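Local atomic coordinates of benzyl alcohol dehydrogenase (Acinetobacter calcoaceticus, PDB entry 1F8F), a protein that catalyses the NAD-dependent oxidation of aryl alcohols such as benzyl alcohol to aldehydes, as a zinc-containing member of the alcohol dehydrogenase family. Residues G92-C97 with A106-F111; N155-T160 with F324-V329; W197-V202 with A220-E225. One frame throughout, in Å; residues are numbered along the deposited sequence.

Contact 1 closes first along the chain, folding the loop after strand 86-89 round a zinc bound by four cysteines. Contact 2 follows: strand 156-159, which pairs with that same strand 86-89, packs on helix 321-333, which follows strand 310-313, an edge strand of the six-stranded parallel sheet. Nested within the long loop it closes is contact 3, where the ends of strands 193-197 and 217-222 of that sheet and the turn into helix 201-213 hold NAD. The centres of contacts 1 and 2 lie about 19 Å apart, and their nearest atoms about 4 Å; those of contacts 1 and 3 are about 31 Å apart. Contact 3 lies across the chain's centre from both, its nearest atoms at least about 10 Å from either.

Contact 1 (G92-C97 with A106-F111); sequences GYCGKC and AYCSEF. With ZN (zinc ion), chain C.
Cys108 packs its CB against CB of Tyr93, 4.2 Å away, and turns its sulfur inward to a zinc ion. Its SG lies anti to the backbone N (chi1 174°), which carries it across to loop 92-97, and binds the metal at 2.3 Å. Cys94 and Cys97 supply two more sulfurs and Cys100 the fourth, a four-cysteine site that matches the structural zinc of medium-chain alcohol dehydrogenases, distinct from the zinc held by Cys44, His65 and Cys173. Cysteine suits these places because a thiolate can bind zinc and still accept N-H groups. Cys94 N donates to Cys108 SG at 3.3 Å, nearly straight at 165°, and Glu110 N reaches the same sulfur. In return, Ser109 N gives an equally straight bond to Cys97 SG over 3.5 Å. Such donors probably temper the negative charge gathered at the metal. Glu110 lays its OE1 3.6 Å from Cys94 CB, while that oxygen's salt bridge goes to Arg114. Gly95 takes a positive phi of 72°, easy without a side chain, and lets the loop turn so that Lys96 N meets Cys94 SG. The two loops flank helix 98-101, one entering from strand 86-89 and the other leading into helix 111-114.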
# COMPACT_ATOMS: atom_id res chain seq x y z
N GLY A 92 18.55 12.96 15.32
CA GLY A 92 19.33 13.62 14.33
C GLY A 92 19.36 13.07 12.92
O GLY A 92 19.74 11.96 12.59
N TYR A 93 18.85 13.92 11.98
CA TYR A 93 18.79 13.61 10.56
C TYR A 93 19.24 14.74 9.64
O TYR A 93 19.20 15.93 9.96
CB TYR A 93 17.43 13.06 10.14
CG TYR A 93 16.24 13.98 10.20
CD1 TYR A 93 15.71 14.35 11.44
CD2 TYR A 93 15.61 14.48 9.07
CE1 TYR A 93 14.62 15.19 11.58
CE2 TYR A 93 14.51 15.32 9.17
CZ TYR A 93 14.04 15.66 10.42
OH TYR A 93 12.95 16.51 10.52
N CYS A 94 19.74 14.36 8.46
CA CYS A 94 20.26 15.30 7.49
C CYS A 94 19.19 16.01 6.66
O CYS A 94 19.49 17.19 6.46
CB CYS A 94 21.33 14.68 6.59
SG CYS A 94 20.65 13.94 5.08
N GLY A 95 18.13 15.32 6.24
CA GLY A 95 17.02 15.93 5.51
C GLY A 95 17.27 16.35 4.06
O GLY A 95 16.49 17.07 3.43
N LYS A 96 18.37 15.83 3.50
CA LYS A 96 18.77 16.12 2.13
C LYS A 96 19.08 14.80 1.40
O LYS A 96 19.15 14.86 0.17
CB LYS A 96 20.08 16.92 2.15
CG LYS A 96 20.13 18.27 2.78
CD LYS A 96 21.39 19.06 2.45
CE LYS A 96 21.66 20.17 3.48
NZ LYS A 96 22.87 20.98 3.11
N CYS A 97 19.27 13.67 2.07
CA CYS A 97 19.59 12.42 1.36
C CYS A 97 18.35 11.73 0.77
O CYS A 97 17.23 12.24 0.93
CB CYS A 97 20.36 11.45 2.27
SG CYS A 97 19.31 10.70 3.57
N ALA A 106 14.20 8.44 9.72
CA ALA A 106 14.83 7.46 10.62
C ALA A 106 15.90 6.63 9.89
O ALA A 106 16.72 6.06 10.60
CB ALA A 106 13.80 6.56 11.25
N TYR A 107 15.87 6.50 8.57
CA TYR A 107 16.74 5.70 7.73
C TYR A 107 17.78 6.52 7.00
O TYR A 107 18.50 6.07 6.11
CB TYR A 107 15.86 4.75 6.82
CG TYR A 107 15.01 3.91 7.78
CD1 TYR A 107 15.58 2.97 8.64
CD2 TYR A 107 13.66 4.15 7.91
CE1 TYR A 107 14.85 2.29 9.58
CE2 TYR A 107 12.90 3.38 8.79
CZ TYR A 107 13.50 2.49 9.67
OH TYR A 107 12.63 1.82 10.51
N CYS A 108 17.90 7.79 7.36
CA CYS A 108 18.87 8.76 6.85
C CYS A 108 20.20 8.07 6.68
O CYS A 108 20.78 7.40 7.55
CB CYS A 108 19.08 9.99 7.76
SG CYS A 108 20.33 11.23 7.44
N SER A 109 20.83 8.28 5.52
CA SER A 109 22.15 7.66 5.28
C SER A 109 23.22 8.26 6.19
O SER A 109 24.35 7.77 6.29
CB SER A 109 22.48 7.66 3.79
OG SER A 109 22.64 9.00 3.33
N GLU A 110 22.93 9.30 6.98
CA GLU A 110 23.91 9.78 7.96
C GLU A 110 23.40 9.40 9.35
O GLU A 110 23.91 9.98 10.29
CB GLU A 110 24.15 11.28 7.80
CG GLU A 110 24.46 11.80 6.42
CD GLU A 110 24.97 13.17 6.11
OE1 GLU A 110 24.91 14.23 6.79
OE2 GLU A 110 25.53 13.31 4.98
N PHE A 111 22.46 8.48 9.55
CA PHE A 111 22.03 8.17 10.91
C PHE A 111 23.18 7.87 11.83
O PHE A 111 23.41 8.80 12.60
CB PHE A 111 20.94 7.08 11.01
CG PHE A 111 20.14 7.15 12.30
CD1 PHE A 111 20.62 6.59 13.47
CD2 PHE A 111 18.92 7.82 12.35
CE1 PHE A 111 19.88 6.66 14.63
CE2 PHE A 111 18.19 7.91 13.49
CZ PHE A 111 18.66 7.32 14.65
ZN ZN C . 19.38 12.09 5.49

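Contact 2 (N155-T160 with F324-V329); sequences NTVKVT and FIPELV
With CG1 anti to the backbone N (chi1 -163°) and CG2 anti to the carbonyl carbon, Val157 spreads both methyls toward helix 324-329. CG1 reaches Pro326 CD at 4.0 Å, the proline ring crossing it at about a right angle, and also touches CG2 of Ile325. The other branch, CG2, meets CD1 of Ile325 at 4.1 Å, so the isoleucine's two ends each take one methyl of the valine. Val159 is turned differently: its CG1 lies anti to the carbonyl carbon (chi1 -58°) and is 4.2 Å from both Ile325 CG2 and Val329 CG2. Ile325 takes Val157 and Val159, alternate residues of the strand, and Val329, a turn on, takes Val159, while the intervening Lys158 points away and remains exposed. This is a strand laid against a helix, their axes 8.9 Å apart at closest approach and inclined by 31°. It joins the mixed sheet of the GroES-like fold, where Val157 and Val159 bond through their backbones to Val88 and His86, to helix 321-333, which follows the last strand of the Rossmann sheet. Beta-branched residues suit the extended strand, and compact aliphatic groups the buried seam. Proline fits the helix where the N of Pro326, lacking a hydrogen, makes no bond to the preceding turn and leaves a kink. Thr160 presents CG2 to Val329 CG1 at 4.1 Å, keeping its OG1 for Asp162 N.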
# COMPACT_ATOMS: atom_id res chain seq x y z
N ASN A 155 15.41 18.87 13.89
CA ASN A 155 15.14 17.98 15.03
C ASN A 155 14.47 18.77 16.17
O ASN A 155 14.36 18.16 17.24
CB ASN A 155 16.29 17.15 15.52
CG ASN A 155 17.56 17.77 16.07
OD1 ASN A 155 18.18 18.65 15.45
ND2 ASN A 155 17.93 17.25 17.22
N THR A 156 13.99 19.98 15.99
CA THR A 156 13.36 20.70 17.10
C THR A 156 11.89 20.86 16.79
O THR A 156 11.48 21.58 15.89
CB THR A 156 14.10 22.02 17.35
OG1 THR A 156 15.51 21.73 17.51
CG2 THR A 156 13.72 22.77 18.62
N VAL A 157 11.00 20.21 17.52
CA VAL A 157 9.60 20.10 17.37
C VAL A 157 8.77 20.94 18.34
O VAL A 157 8.56 20.72 19.52
CB VAL A 157 9.05 18.67 17.46
CG1 VAL A 157 7.66 18.49 16.93
CG2 VAL A 157 9.95 17.65 16.76
N LYS A 158 8.12 21.96 17.74
CA LYS A 158 7.25 22.88 18.46
C LYS A 158 6.02 22.15 19.00
O LYS A 158 5.34 21.45 18.25
CB LYS A 158 6.83 24.08 17.62
CG LYS A 158 5.74 24.96 18.22
CD LYS A 158 5.86 26.39 17.69
CE LYS A 158 4.49 27.04 17.51
NZ LYS A 158 4.64 28.43 16.94
N VAL A 159 5.74 22.31 20.30
CA VAL A 159 4.51 21.75 20.85
C VAL A 159 3.77 22.83 21.64
O VAL A 159 4.27 23.92 21.95
CB VAL A 159 4.68 20.49 21.73
CG1 VAL A 159 5.36 19.32 21.06
CG2 VAL A 159 5.44 20.86 23.00
N THR A 160 2.54 22.48 21.99
CA THR A 160 1.62 23.39 22.66
C THR A 160 2.07 23.84 24.03
O THR A 160 2.60 23.03 24.78
CB THR A 160 0.23 22.73 22.78
OG1 THR A 160 -0.68 23.70 23.25
CG2 THR A 160 0.16 21.54 23.71
N PHE A 324 4.38 13.27 13.53
CA PHE A 324 3.95 12.32 14.53
C PHE A 324 3.97 12.80 15.98
O PHE A 324 3.07 12.40 16.75
CB PHE A 324 4.80 11.02 14.40
CG PHE A 324 4.17 9.81 15.07
CD1 PHE A 324 2.86 9.44 14.84
CD2 PHE A 324 4.88 9.02 15.97
CE1 PHE A 324 2.29 8.33 15.46
CE2 PHE A 324 4.34 7.92 16.58
CZ PHE A 324 3.02 7.54 16.33
N ILE A 325 4.99 13.55 16.41
CA ILE A 325 5.09 14.00 17.80
C ILE A 325 3.87 14.81 18.19
O ILE A 325 3.25 14.50 19.20
CB ILE A 325 6.41 14.65 18.20
CG1 ILE A 325 7.41 13.50 18.51
CG2 ILE A 325 6.31 15.56 19.45
CD1 ILE A 325 8.79 14.11 18.53
N PRO A 326 3.53 15.86 17.44
CA PRO A 326 2.30 16.59 17.71
C PRO A 326 1.08 15.68 17.66
O PRO A 326 0.11 15.95 18.40
CB PRO A 326 2.26 17.70 16.64
CG PRO A 326 3.68 17.79 16.18
CD PRO A 326 4.29 16.42 16.31
N GLU A 327 1.00 14.62 16.82
CA GLU A 327 -0.16 13.77 16.83
C GLU A 327 -0.27 13.03 18.18
O GLU A 327 -1.35 12.94 18.79
CB GLU A 327 -0.22 12.76 15.66
CG GLU A 327 -0.53 13.36 14.29
CD GLU A 327 -0.17 12.47 13.13
OE1 GLU A 327 0.48 11.41 13.20
OE2 GLU A 327 -0.57 12.81 11.99
N LEU A 328 0.86 12.55 18.72
CA LEU A 328 0.79 11.91 20.04
C LEU A 328 0.36 12.92 21.12
O LEU A 328 -0.42 12.54 21.98
CB LEU A 328 2.10 11.25 20.41
CG LEU A 328 2.59 10.13 19.46
CD1 LEU A 328 3.95 9.67 19.97
CD2 LEU A 328 1.57 9.02 19.28
N VAL A 329 0.85 14.14 21.17
CA VAL A 329 0.44 15.11 22.19
C VAL A 329 -1.07 15.36 22.11
O VAL A 329 -1.73 15.59 23.13
CB VAL A 329 1.16 16.47 22.04
CG1 VAL A 329 0.65 17.53 23.00
CG2 VAL A 329 2.67 16.37 22.21

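Contact 3 (W197-V202 with A220-E225); sequences WGAGAV and AVDIVE. With NAD (nicotinamide-adenine-dinucleotide), chain F.
One face of the Trp197 indole carries Val221 CG2, 4.3 Å above the plane and offset toward the rim, while CG1 of the same valine comes within 3.8 Å of Trp197 CZ3. The two side chains lie alongside one another, pointing the same way, because Trp197 and Val221 pair in neighbouring parallel strands. Ile271 and Gln274 of helix 269-277 also pack on the indole. Past the pair, Gly198 N donates to Val221 O at 2.8 Å, the donor tilted 22° from the carbonyl plane. This is the first beta-alpha-beta unit of a Rossmann fold, with its glycine-rich turn running from strand 193-197 into helix 201-213. Gly200, with no side chain, lets NAD O5B come within 3.4 Å of its CA, and Val202 N at the helix start bonds NAD O1N at 3.0 Å. Asp222, at the end of the second strand, shares its carboxylate between protein and coenzyme, a grip on both ribose hydroxyls consistent with a preference for NAD over NADP. OD2 takes Ala199 N through its anti lone pair, at 2.7 Å, and also accepts from NAD O3B. OD1 receives NAD O2B at 2.6 Å together with Ile223 N and Val224 N, the latter closing an Asx turn.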
# COMPACT_ATOMS: atom_id res chain seq x y z
N TRP A 197 6.33 -8.10 23.03
CA TRP A 197 7.28 -8.86 23.85
C TRP A 197 8.12 -7.89 24.65
O TRP A 197 9.00 -7.15 24.18
CB TRP A 197 8.10 -9.72 22.85
CG TRP A 197 7.35 -10.83 22.16
CD1 TRP A 197 6.65 -10.73 20.97
CD2 TRP A 197 7.21 -12.19 22.60
NE1 TRP A 197 6.08 -11.96 20.68
CE2 TRP A 197 6.40 -12.86 21.67
CE3 TRP A 197 7.70 -12.92 23.69
CZ2 TRP A 197 6.09 -14.23 21.75
CZ3 TRP A 197 7.36 -14.24 23.83
CH2 TRP A 197 6.60 -14.90 22.83
N GLY A 198 7.95 -7.85 25.99
CA GLY A 198 8.72 -6.96 26.87
C GLY A 198 7.78 -5.81 27.26
O GLY A 198 7.11 -5.25 26.36
N ALA A 199 7.60 -5.53 28.54
CA ALA A 199 6.63 -4.55 28.99
C ALA A 199 7.28 -3.36 29.71
O ALA A 199 6.77 -2.93 30.76
CB ALA A 199 5.60 -5.19 29.95
N GLY A 200 8.26 -2.76 29.10
CA GLY A 200 9.01 -1.62 29.58
C GLY A 200 8.34 -0.37 29.02
O GLY A 200 7.23 -0.54 28.51
N ALA A 201 8.93 0.81 29.01
CA ALA A 201 8.30 1.97 28.40
C ALA A 201 8.05 1.87 26.87
O ALA A 201 7.12 2.52 26.40
CB ALA A 201 9.18 3.16 28.66
N VAL A 202 8.92 1.24 26.10
CA VAL A 202 8.73 1.08 24.68
C VAL A 202 7.52 0.17 24.44
O VAL A 202 6.56 0.54 23.76
CB VAL A 202 9.97 0.47 23.98
CG1 VAL A 202 9.62 0.15 22.50
CG2 VAL A 202 11.22 1.36 23.99
N ALA A 220 0.52 -8.76 26.54
CA ALA A 220 1.83 -8.32 27.01
C ALA A 220 2.55 -9.48 27.71
O ALA A 220 1.92 -10.12 28.54
CB ALA A 220 1.70 -7.11 27.92
N VAL A 221 3.80 -9.75 27.36
CA VAL A 221 4.68 -10.79 27.86
C VAL A 221 5.92 -10.18 28.52
O VAL A 221 6.49 -9.21 28.01
CB VAL A 221 5.17 -11.70 26.71
CG1 VAL A 221 6.02 -12.88 27.15
CG2 VAL A 221 4.02 -12.20 25.82
N ASP A 222 6.25 -10.54 29.78
CA ASP A 222 7.45 -10.04 30.46
C ASP A 222 7.90 -11.03 31.53
O ASP A 222 7.23 -12.04 31.78
CB ASP A 222 7.31 -8.68 31.16
CG ASP A 222 8.53 -7.84 31.30
OD1 ASP A 222 9.45 -8.19 32.09
OD2 ASP A 222 8.73 -6.75 30.67
N ILE A 223 8.94 -10.68 32.30
CA ILE A 223 9.35 -11.46 33.44
C ILE A 223 9.23 -10.73 34.80
O ILE A 223 9.55 -11.35 35.82
CB ILE A 223 10.75 -12.07 33.51
CG1 ILE A 223 11.85 -11.06 33.16
CG2 ILE A 223 10.83 -13.26 32.55
CD1 ILE A 223 13.22 -11.66 33.38
N VAL A 224 8.89 -9.45 34.84
CA VAL A 224 8.76 -8.74 36.13
C VAL A 224 7.26 -8.57 36.36
O VAL A 224 6.63 -7.95 35.47
CB VAL A 224 9.45 -7.38 36.06
CG1 VAL A 224 9.26 -6.55 37.31
CG2 VAL A 224 10.93 -7.59 35.69
N GLU A 225 6.73 -9.07 37.45
CA GLU A 225 5.31 -9.09 37.69
C GLU A 225 4.63 -7.73 37.78
O GLU A 225 3.49 -7.61 37.33
CB GLU A 225 4.94 -9.80 39.04
CG GLU A 225 3.66 -10.59 39.03
CD GLU A 225 3.36 -11.44 37.80
OE1 GLU A 225 4.13 -12.31 37.36
OE2 GLU A 225 2.26 -11.23 37.24
PA NAD F . 13.11 -1.21 29.46
O1A NAD F . 12.25 -0.16 30.09
O2A NAD F . 14.24 -1.72 30.24
O5B NAD F . 12.21 -2.37 28.86
C5B NAD F . 12.55 -3.69 28.35
C4B NAD F . 11.77 -4.77 29.09
O4B NAD F . 12.23 -6.08 28.63
C3B NAD F . 11.88 -4.79 30.62
O3B NAD F . 10.63 -4.52 31.25
C2B NAD F . 12.33 -6.20 31.00
O2B NAD F . 11.65 -6.78 32.12
C1B NAD F . 12.01 -6.97 29.71
N9A NAD F . 12.81 -8.17 29.51
C8A NAD F . 14.17 -8.31 29.49
N7A NAD F . 14.57 -9.56 29.27
C5A NAD F . 13.39 -10.27 29.15
C6A NAD F . 13.12 -11.63 28.92
N6A NAD F . 14.03 -12.58 28.74
N1A NAD F . 11.81 -12.00 28.85
C2A NAD F . 10.84 -11.05 29.02
N3A NAD F . 10.99 -9.78 29.23
C4A NAD F . 12.30 -9.44 29.30
O3 NAD F . 13.66 -0.55 28.08
PN NAD F . 12.84 0.39 27.09
O1N NAD F . 11.45 -0.07 26.95
O2N NAD F . 12.96 1.79 27.55
O5D NAD F . 13.71 0.15 25.74
C5D NAD F . 13.49 -1.05 24.98
C4D NAD F . 14.58 -1.42 24.04
O4D NAD F . 14.47 -0.75 22.75
C3D NAD F . 16.06 -1.36 24.43
O3D NAD F . 16.77 -2.37 23.69
C2D NAD F . 16.44 -0.00 23.82
O2D NAD F . 17.84 0.24 23.74
C1D NAD F . 15.79 -0.25 22.45
N1N NAD F . 15.55 1.01 21.76
C2N NAD F . 15.47 0.93 20.41
C3N NAD F . 15.19 2.09 19.70
C7N NAD F . 15.05 2.12 18.14
O7N NAD F . 14.83 3.19 17.58
N7N NAD F . 15.18 0.89 17.52
C4N NAD F . 14.96 3.32 20.38
C5N NAD F . 14.52 3.11 21.71
C6N NAD F . 14.79 1.99 22.47